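Local structure of cellobiose 2-epimerase (Caldibacillus thermoamylovorans, 5ZHB) at residues 211-216 / 257-262; 139-144 / 200-205. The protein catalyses the reversible epimerisation of cellobiose at C2 of its reducing-end sugar, turning that glucose unit into mannose. One frame throughout, in Å; residues are numbered along the deposited sequence.

Contact 1: residues 211-216 / 257-262; sequences NLIDLF and DALKVT
I213 reaches across to A258 and L259 with the last carbon of its side chain. At CB the chain forks. CG2 stands anti to the backbone N, its methyl 4.2 Å from CD2 of L259. CG1 takes the other direction, beside the backbone N (chi1 -69°), and the nearly extended chi2 of 158° carries its terminal methyl out toward the partner helix. This CD1 settles between two apolar groups, 4.0 Å from CB of A258 and 3.9 Å from CD2 of L259. The isoleucine and leucine side chains slant across each other, while the alanine methyl offers only a short stub. That suits the place: with the CA atoms of I213 and A258 8.0 Å apart, the small methyl meets CD1 of I213 at van der Waals distance. One turn further on, T262 folds its hydroxyl back, and OG1 donates to O of A258 at 2.9 Å. The backbone N of T262 reaches the same oxygen from the opposite face of the carbonyl plane, so one acceptor is gripped twice and the threonine's polar end is occupied by its own helix. I213 and L259 both also lie on Y269 of helix 267-283, while A258 touches T194 of helix 183-199; the cluster thus joins helices 203-220 and 245-262 at a buried spot flanked by those two helices.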
ATOM      1  N   ASN A 211      14.727  -3.223 -13.246  1.00 24.37           N
ATOM      2  CA  ASN A 211      14.566  -4.652 -13.084  1.00 25.23           C
ATOM      3  C   ASN A 211      13.152  -5.019 -12.611  1.00 23.90           C
ATOM      4  O   ASN A 211      12.527  -5.908 -13.191  1.00 26.40           O
ATOM      5  CB  ASN A 211      15.699  -5.225 -12.235  1.00 28.10           C
ATOM      6  CG  ASN A 211      15.599  -6.720 -12.082  1.00 31.52           C
ATOM      7  OD1 ASN A 211      15.595  -7.462 -13.067  1.00 28.29           O
ATOM      8  ND2 ASN A 211      15.486  -7.195 -10.849  1.00 33.72           N
ATOM      9  N   LEU A 212      12.644  -4.373 -11.554  1.00 26.03           N
ATOM     10  CA  LEU A 212      11.278  -4.640 -11.069  1.00 23.27           C
ATOM     11  C   LEU A 212      10.220  -4.407 -12.148  1.00 22.25           C
ATOM     12  O   LEU A 212       9.263  -5.193 -12.300  1.00 25.42           O
ATOM     13  CB  LEU A 212      11.045  -3.780  -9.821  1.00 23.57           C
ATOM     14  CG  LEU A 212      11.641  -4.378  -8.530  1.00 23.56           C
ATOM     15  CD1 LEU A 212      11.954  -3.372  -7.487  1.00 22.70           C
ATOM     16  CD2 LEU A 212      10.696  -5.406  -7.930  1.00 25.29           C
ATOM     17  N   ILE A 213      10.395  -3.343 -12.914  1.00 26.08           N
ATOM     18  CA  ILE A 213       9.426  -3.026 -13.957  1.00 25.36           C
ATOM     19  C   ILE A 213       9.394  -4.137 -14.991  1.00 25.32           C
ATOM     20  O   ILE A 213       8.334  -4.612 -15.405  1.00 29.21           O
ATOM     21  CB  ILE A 213       9.703  -1.644 -14.567  1.00 28.29           C
ATOM     22  CG1 ILE A 213       9.413  -0.563 -13.561  1.00 28.01           C
ATOM     23  CG2 ILE A 213       8.871  -1.453 -15.855  1.00 31.11           C
ATOM     24  CD1 ILE A 213      10.112   0.750 -13.844  1.00 29.02           C
ATOM     25  N   ASP A 214      10.576  -4.631 -15.348  1.00 30.16           N
ATOM     26  CA  ASP A 214      10.685  -5.681 -16.353  1.00 28.83           C
ATOM     27  C   ASP A 214      10.119  -7.001 -15.840  1.00 30.02           C
ATOM     28  O   ASP A 214       9.406  -7.698 -16.570  1.00 26.54           O
ATOM     29  CB  ASP A 214      12.105  -5.730 -16.885  1.00 35.23           C
ATOM     30  CG  ASP A 214      12.176  -6.410 -18.240  1.00 42.70           C
ATOM     31  OD1 ASP A 214      11.564  -5.867 -19.192  1.00 44.31           O
ATOM     32  OD2 ASP A 214      12.694  -7.529 -18.281  1.00 45.45           O
ATOM     33  N   LEU A 215      10.359  -7.312 -14.546  1.00 26.84           N
ATOM     34  CA  LEU A 215       9.719  -8.459 -13.932  1.00 25.68           C
ATOM     35  C   LEU A 215       8.193  -8.326 -13.998  1.00 22.48           C
ATOM     36  O   LEU A 215       7.491  -9.296 -14.279  1.00 24.13           O
ATOM     37  CB  LEU A 215      10.198  -8.618 -12.488  1.00 24.92           C
ATOM     38  CG  LEU A 215      11.631  -9.114 -12.255  1.00 27.20           C
ATOM     39  CD1 LEU A 215      12.002  -8.954 -10.800  1.00 28.98           C
ATOM     40  CD2 LEU A 215      11.746 -10.550 -12.650  1.00 26.64           C
ATOM     41  N   PHE A 216       7.666  -7.143 -13.689  1.00 23.87           N
ATOM     42  CA  PHE A 216       6.226  -6.946 -13.818  1.00 25.38           C
ATOM     43  C   PHE A 216       5.784  -7.216 -15.256  1.00 23.76           C
ATOM     44  O   PHE A 216       4.826  -7.965 -15.471  1.00 28.23           O
ATOM     45  CB  PHE A 216       5.756  -5.560 -13.373  1.00 26.95           C
ATOM     46  CG  PHE A 216       5.342  -5.589 -11.907  1.00 23.59           C
ATOM     47  CD1 PHE A 216       4.081  -6.053 -11.541  1.00 24.44           C
ATOM     48  CD2 PHE A 216       6.253  -5.265 -10.916  1.00 25.20           C
ATOM     49  CE1 PHE A 216       3.719  -6.127 -10.206  1.00 25.31           C
ATOM     50  CE2 PHE A 216       5.886  -5.335  -9.581  1.00 24.75           C
ATOM     51  CZ  PHE A 216       4.632  -5.780  -9.228  1.00 24.21           C
ATOM     52  N   ASP A 257       4.231   5.705 -11.876  1.00 26.72           N
ATOM     53  CA  ASP A 257       5.060   6.587 -11.086  1.00 23.93           C
ATOM     54  C   ASP A 257       6.516   6.163 -11.158  1.00 25.10           C
ATOM     55  O   ASP A 257       7.392   7.026 -11.170  1.00 25.72           O
ATOM     56  CB  ASP A 257       4.644   6.655  -9.627  1.00 26.40           C
ATOM     57  CG  ASP A 257       3.709   7.791  -9.281  1.00 28.60           C
ATOM     58  OD1 ASP A 257       3.145   8.408 -10.209  1.00 29.37           O
ATOM     59  OD2 ASP A 257       3.604   8.072  -8.089  1.00 31.11           O
ATOM     60  N   ALA A 258       6.776   4.853 -11.207  1.00 24.75           N
ATOM     61  CA  ALA A 258       8.155   4.370 -11.269  1.00 24.35           C
ATOM     62  C   ALA A 258       8.783   4.775 -12.617  1.00 25.27           C
ATOM     63  O   ALA A 258       9.910   5.284 -12.675  1.00 27.24           O
ATOM     64  CB  ALA A 258       8.185   2.870 -11.067  1.00 25.70           C
ATOM     65  N   LEU A 259       7.998   4.611 -13.687  1.00 26.71           N
ATOM     66  CA  LEU A 259       8.366   5.110 -15.007  1.00 24.84           C
ATOM     67  C   LEU A 259       8.700   6.599 -14.988  1.00 28.55           C
ATOM     68  O   LEU A 259       9.737   6.991 -15.529  1.00 31.00           O
ATOM     69  CB  LEU A 259       7.266   4.774 -16.006  1.00 23.74           C
ATOM     70  CG  LEU A 259       7.053   3.292 -16.292  1.00 24.14           C
ATOM     71  CD1 LEU A 259       5.885   3.129 -17.267  1.00 25.71           C
ATOM     72  CD2 LEU A 259       8.306   2.611 -16.792  1.00 27.06           C
ATOM     73  N   LYS A 260       7.829   7.428 -14.400  1.00 31.37           N
ATOM     74  CA  LYS A 260       8.000   8.870 -14.414  1.00 31.01           C
ATOM     75  C   LYS A 260       9.235   9.308 -13.625  1.00 34.89           C
ATOM     76  O   LYS A 260       9.986  10.187 -14.077  1.00 35.53           O
ATOM     77  CB  LYS A 260       6.779   9.606 -13.845  1.00 33.02           C
ATOM     78  CG  LYS A 260       5.475   9.475 -14.621  1.00 35.10           C
ATOM     79  CD  LYS A 260       4.219   9.709 -13.784  1.00 36.71           C
ATOM     80  CE  LYS A 260       3.001   9.334 -14.540  1.00 38.40           C
ATOM     81  NZ  LYS A 260       1.732   9.388 -13.804  1.00 37.82           N
ATOM     82  N   VAL A 261       9.436   8.737 -12.425  1.00 30.80           N
ATOM     83  CA  VAL A 261      10.534   9.130 -11.543  1.00 31.83           C
ATOM     84  C   VAL A 261      11.884   8.769 -12.163  1.00 28.94           C
ATOM     85  O   VAL A 261      12.878   9.460 -11.954  1.00 34.34           O
ATOM     86  CB  VAL A 261      10.319   8.475 -10.162  1.00 36.74           C
ATOM     87  CG1 VAL A 261      11.564   8.443  -9.298  1.00 40.05           C
ATOM     88  CG2 VAL A 261       9.164   9.111  -9.402  1.00 37.39           C
ATOM     89  N   THR A 262      11.946   7.691 -12.940  1.00 31.19           N
ATOM     90  CA  THR A 262      13.211   7.277 -13.517  1.00 30.69           C
ATOM     91  C   THR A 262      13.368   7.655 -15.006  1.00 34.87           C
ATOM     92  O   THR A 262      14.380   7.298 -15.603  1.00 36.58           O
ATOM     93  CB  THR A 262      13.392   5.781 -13.330  1.00 28.79           C
ATOM     94  OG1 THR A 262      12.413   5.061 -14.080  1.00 27.95           O
ATOM     95  CG2 THR A 262      13.371   5.385 -11.867  1.00 29.80           C
TER

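Contact 2: residues 139-144 / 200-205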
ATOM      1  N   GLN A 139      19.688   1.520   5.131  1.00 33.34           N
ATOM      2  CA  GLN A 139      19.939   0.228   5.765  1.00 31.95           C
ATOM      3  C   GLN A 139      18.913  -0.831   5.331  1.00 31.27           C
ATOM      4  O   GLN A 139      19.264  -1.981   5.085  1.00 28.06           O
ATOM      5  CB  GLN A 139      19.917   0.250   7.292  1.00 34.46           C
ATOM      6  CG  GLN A 139      21.072   1.019   7.924  1.00 42.50           C
ATOM      7  CD  GLN A 139      21.009   0.987   9.437  1.00 45.26           C
ATOM      8  OE1 GLN A 139      20.823  -0.083  10.036  1.00 41.24           O
ATOM      9  NE2 GLN A 139      21.123   2.161  10.049  1.00 44.54           N
ATOM     10  N   LEU A 140      17.625  -0.477   5.318  1.00 27.47           N
ATOM     11  CA  LEU A 140      16.595  -1.435   4.943  1.00 25.35           C
ATOM     12  C   LEU A 140      16.754  -1.831   3.476  1.00 25.10           C
ATOM     13  O   LEU A 140      16.616  -2.996   3.162  1.00 24.32           O
ATOM     14  CB  LEU A 140      15.209  -0.852   5.225  1.00 25.30           C
ATOM     15  CG  LEU A 140      14.936  -0.466   6.680  1.00 26.22           C
ATOM     16  CD1 LEU A 140      13.557   0.155   6.884  1.00 29.01           C
ATOM     17  CD2 LEU A 140      15.096  -1.696   7.550  1.00 28.17           C
ATOM     18  N   TYR A 141      17.024  -0.854   2.597  1.00 28.21           N
ATOM     19  CA  TYR A 141      17.318  -1.104   1.186  1.00 29.79           C
ATOM     20  C   TYR A 141      18.430  -2.152   1.070  1.00 29.78           C
ATOM     21  O   TYR A 141      18.330  -3.115   0.315  1.00 29.45           O
ATOM     22  CB  TYR A 141      17.646   0.239   0.512  1.00 31.14           C
ATOM     23  CG  TYR A 141      18.276   0.157  -0.875  1.00 31.32           C
ATOM     24  CD1 TYR A 141      17.585  -0.405  -1.946  1.00 31.13           C
ATOM     25  CD2 TYR A 141      19.576   0.607  -1.113  1.00 35.62           C
ATOM     26  CE1 TYR A 141      18.166  -0.524  -3.197  1.00 33.56           C
ATOM     27  CE2 TYR A 141      20.165   0.509  -2.368  1.00 34.50           C
ATOM     28  CZ  TYR A 141      19.447  -0.038  -3.418  1.00 35.95           C
ATOM     29  OH  TYR A 141      20.006  -0.172  -4.655  1.00 33.10           O
ATOM     30  N   LYS A 142      19.479  -1.992   1.878  1.00 32.27           N
ATOM     31  CA  LYS A 142      20.630  -2.881   1.824  1.00 33.14           C
ATOM     32  C   LYS A 142      20.211  -4.309   2.184  1.00 30.54           C
ATOM     33  O   LYS A 142      20.599  -5.280   1.529  1.00 28.82           O
ATOM     34  CB  LYS A 142      21.692  -2.215   2.707  1.00 39.00           C
ATOM     35  CG  LYS A 142      23.145  -2.539   2.364  1.00 51.02           C
ATOM     36  CD  LYS A 142      23.797  -3.633   3.199  1.00 58.05           C
ATOM     37  CE  LYS A 142      24.870  -4.386   2.453  1.00 64.28           C
ATOM     38  NZ  LYS A 142      25.797  -3.525   1.703  1.00 71.59           N
ATOM     39  N   LEU A 143      19.378  -4.439   3.227  1.00 28.69           N
ATOM     40  CA  LEU A 143      18.875  -5.737   3.624  1.00 28.68           C
ATOM     41  C   LEU A 143      18.105  -6.382   2.480  1.00 25.22           C
ATOM     42  O   LEU A 143      18.283  -7.555   2.209  1.00 25.89           O
ATOM     43  CB  LEU A 143      18.016  -5.586   4.883  1.00 30.61           C
ATOM     44  CG  LEU A 143      18.800  -5.310   6.169  1.00 32.53           C
ATOM     45  CD1 LEU A 143      17.904  -4.911   7.316  1.00 33.60           C
ATOM     46  CD2 LEU A 143      19.608  -6.550   6.525  1.00 34.52           C
ATOM     47  N   ILE A 144      17.218  -5.608   1.842  1.00 25.36           N
ATOM     48  CA  ILE A 144      16.317  -6.156   0.844  1.00 26.43           C
ATOM     49  C   ILE A 144      17.152  -6.620  -0.344  1.00 25.77           C
ATOM     50  O   ILE A 144      16.837  -7.629  -0.949  1.00 23.35           O
ATOM     51  CB  ILE A 144      15.234  -5.135   0.419  1.00 25.65           C
ATOM     52  CG1 ILE A 144      14.309  -4.718   1.610  1.00 26.22           C
ATOM     53  CG2 ILE A 144      14.411  -5.698  -0.739  1.00 25.17           C
ATOM     54  CD1 ILE A 144      13.616  -3.374   1.422  1.00 27.70           C
ATOM     55  N   TRP A 200      17.136  10.139  -3.299  1.00 34.83           N
ATOM     56  CA  TRP A 200      18.485   9.609  -3.412  1.00 36.97           C
ATOM     57  C   TRP A 200      18.618   9.035  -4.816  1.00 38.53           C
ATOM     58  O   TRP A 200      18.247   7.889  -5.063  1.00 37.90           O
ATOM     59  CB  TRP A 200      18.760   8.535  -2.348  1.00 39.57           C
ATOM     60  CG  TRP A 200      20.160   7.966  -2.331  1.00 38.57           C
ATOM     61  CD1 TRP A 200      21.336   8.663  -2.271  1.00 38.19           C
ATOM     62  CD2 TRP A 200      20.522   6.565  -2.358  1.00 38.14           C
ATOM     63  NE1 TRP A 200      22.398   7.796  -2.264  1.00 39.25           N
ATOM     64  CE2 TRP A 200      21.935   6.506  -2.321  1.00 39.45           C
ATOM     65  CE3 TRP A 200      19.798   5.363  -2.407  1.00 39.96           C
ATOM     66  CZ2 TRP A 200      22.628   5.299  -2.332  1.00 40.96           C
ATOM     67  CZ3 TRP A 200      20.485   4.167  -2.419  1.00 42.61           C
ATOM     68  CH2 TRP A 200      21.884   4.139  -2.379  1.00 44.48           C
ATOM     69  N   GLU A 201      19.101   9.860  -5.754  1.00 41.90           N
ATOM     70  CA  GLU A 201      19.113   9.478  -7.159  1.00 39.88           C
ATOM     71  C   GLU A 201      20.341   8.628  -7.465  1.00 43.95           C
ATOM     72  O   GLU A 201      21.213   9.049  -8.215  1.00 47.35           O
ATOM     73  CB  GLU A 201      19.063  10.721  -8.052  1.00 43.78           C
ATOM     74  CG  GLU A 201      17.803  11.554  -7.829  1.00 48.59           C
ATOM     75  CD  GLU A 201      17.532  12.619  -8.874  1.00 50.32           C
ATOM     76  OE1 GLU A 201      18.234  12.599  -9.907  1.00 51.82           O
ATOM     77  OE2 GLU A 201      16.636  13.462  -8.651  1.00 46.22           O
ATOM     78  N   ASP A 202      20.366   7.409  -6.926  1.00 41.71           N
ATOM     79  CA  ASP A 202      21.458   6.474  -7.112  1.00 40.12           C
ATOM     80  C   ASP A 202      21.268   5.666  -8.393  1.00 41.60           C
ATOM     81  O   ASP A 202      20.208   5.086  -8.628  1.00 37.05           O
ATOM     82  CB  ASP A 202      21.518   5.504  -5.944  1.00 42.66           C
ATOM     83  CG  ASP A 202      22.609   4.462  -6.065  1.00 37.97           C
ATOM     84  OD1 ASP A 202      23.759   4.871  -5.926  1.00 40.51           O
ATOM     85  OD2 ASP A 202      22.292   3.285  -6.365  1.00 38.54           O
ATOM     86  N   GLU A 203      22.327   5.556  -9.207  1.00 39.19           N
ATOM     87  CA  GLU A 203      22.218   4.884 -10.495  1.00 36.24           C
ATOM     88  C   GLU A 203      21.961   3.385 -10.312  1.00 33.32           C
ATOM     89  O   GLU A 203      21.200   2.764 -11.070  1.00 34.62           O
ATOM     90  CB  GLU A 203      23.472   5.182 -11.331  1.00 41.50           C
ATOM     91  CG  GLU A 203      23.456   4.557 -12.726  1.00 49.01           C
ATOM     92  CD  GLU A 203      22.547   5.165 -13.799  1.00 52.07           C
ATOM     93  OE1 GLU A 203      21.999   6.291 -13.670  1.00 45.08           O
ATOM     94  OE2 GLU A 203      22.372   4.447 -14.810  1.00 64.88           O
ATOM     95  N   GLN A 204      22.585   2.764  -9.315  1.00 32.27           N
ATOM     96  CA  GLN A 204      22.312   1.355  -9.079  1.00 32.28           C
ATOM     97  C   GLN A 204      20.833   1.134  -8.698  1.00 27.96           C
ATOM     98  O   GLN A 204      20.202   0.189  -9.187  1.00 32.35           O
ATOM     99  CB  GLN A 204      23.278   0.770  -8.051  1.00 39.18           C
ATOM    100  CG  GLN A 204      23.034  -0.713  -7.805  1.00 46.13           C
ATOM    101  CD  GLN A 204      24.177  -1.394  -7.078  1.00 58.06           C
ATOM    102  OE1 GLN A 204      25.357  -1.179  -7.381  1.00 55.02           O
ATOM    103  NE2 GLN A 204      23.831  -2.243  -6.118  1.00 59.74           N
ATOM    104  N   LEU A 205      20.288   1.980  -7.817  1.00 30.22           N
ATOM    105  CA  LEU A 205      18.881   1.911  -7.417  1.00 30.51           C
ATOM    106  C   LEU A 205      17.998   2.020  -8.668  1.00 31.75           C
ATOM    107  O   LEU A 205      17.129   1.166  -8.909  1.00 29.78           O
ATOM    108  CB  LEU A 205      18.603   3.025  -6.408  1.00 30.25           C
ATOM    109  CG  LEU A 205      17.133   3.284  -6.037  1.00 29.93           C
ATOM    110  CD1 LEU A 205      16.455   2.018  -5.507  1.00 29.34           C
ATOM    111  CD2 LEU A 205      16.983   4.390  -5.051  1.00 29.38           C
TER
HETATM  112  O   HOH W   1      22.337   1.138  -4.730  1.00 35.00           O
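A single water joins Y141 to D202, although their side chains come no closer than 4.5 Å, from OH to OD2. The water lies in the plane of the phenol at its edge, 2.7 Å from OH of Y141, and donates to OD2 of D202 at the same distance. That carboxylate oxygen also caps a helix: N of L205 donates to it at 2.8 Å with an N-H...O angle of 153°, arriving on the anti side and a little out of the carboxylate plane. Aspartate suits this N-cap because its short side chain can fold back to the first turn, and its negative charge would probably be eased by the positive end of the helix dipole. The tyrosine extends to this site with CG anti to its backbone N (chi1 167°). On the way CE2 of Y141 comes within 3.7 Å of CZ3 at the indole edge of W200, the ring planes 75° apart, and CE1 of Y141 lies 3.8 Å from CD1 of L205. CB of D202 sits over the centre of the W200 six-membered ring, so the tryptophan touches the cap residue with a face and the tyrosine with its rim. A leucine in place of Y141 would probably leave the bridging water without its phenol mate and open a gap beside the W200 edge. Y193 of helix 183-199 meets the phenol edge-to-face. The short turn, with D202 as N-cap of the following helix, links helices 183-199 and 203-220 into a helical hairpin of the kind from which the (alpha/alpha)6 barrels of the N-acylglucosamine 2-epimerase family are built.

In the fold
Coming from the N terminus, the chain passes four helices before helix 131-145, which opens contact 2, then runs through strands and helix 183-199 before returning at 200-205 to close a loop of 55 residues. It continues along helix 203-220, whose middle opens contact 1; 40 residues later, after strands 231-232 and 242-244, helix 245-262 closes that second loop. The loops follow in series, neither nesting nor crossing. Helix 203-220 serves both, its beginning facing helix 131-145 and its middle facing helix 245-262. The contact centres are 15 Å apart and the nearest atoms about 6 Å, without touching; helix 183-199 contributes side chains to both, tying successive helices of the barrel together.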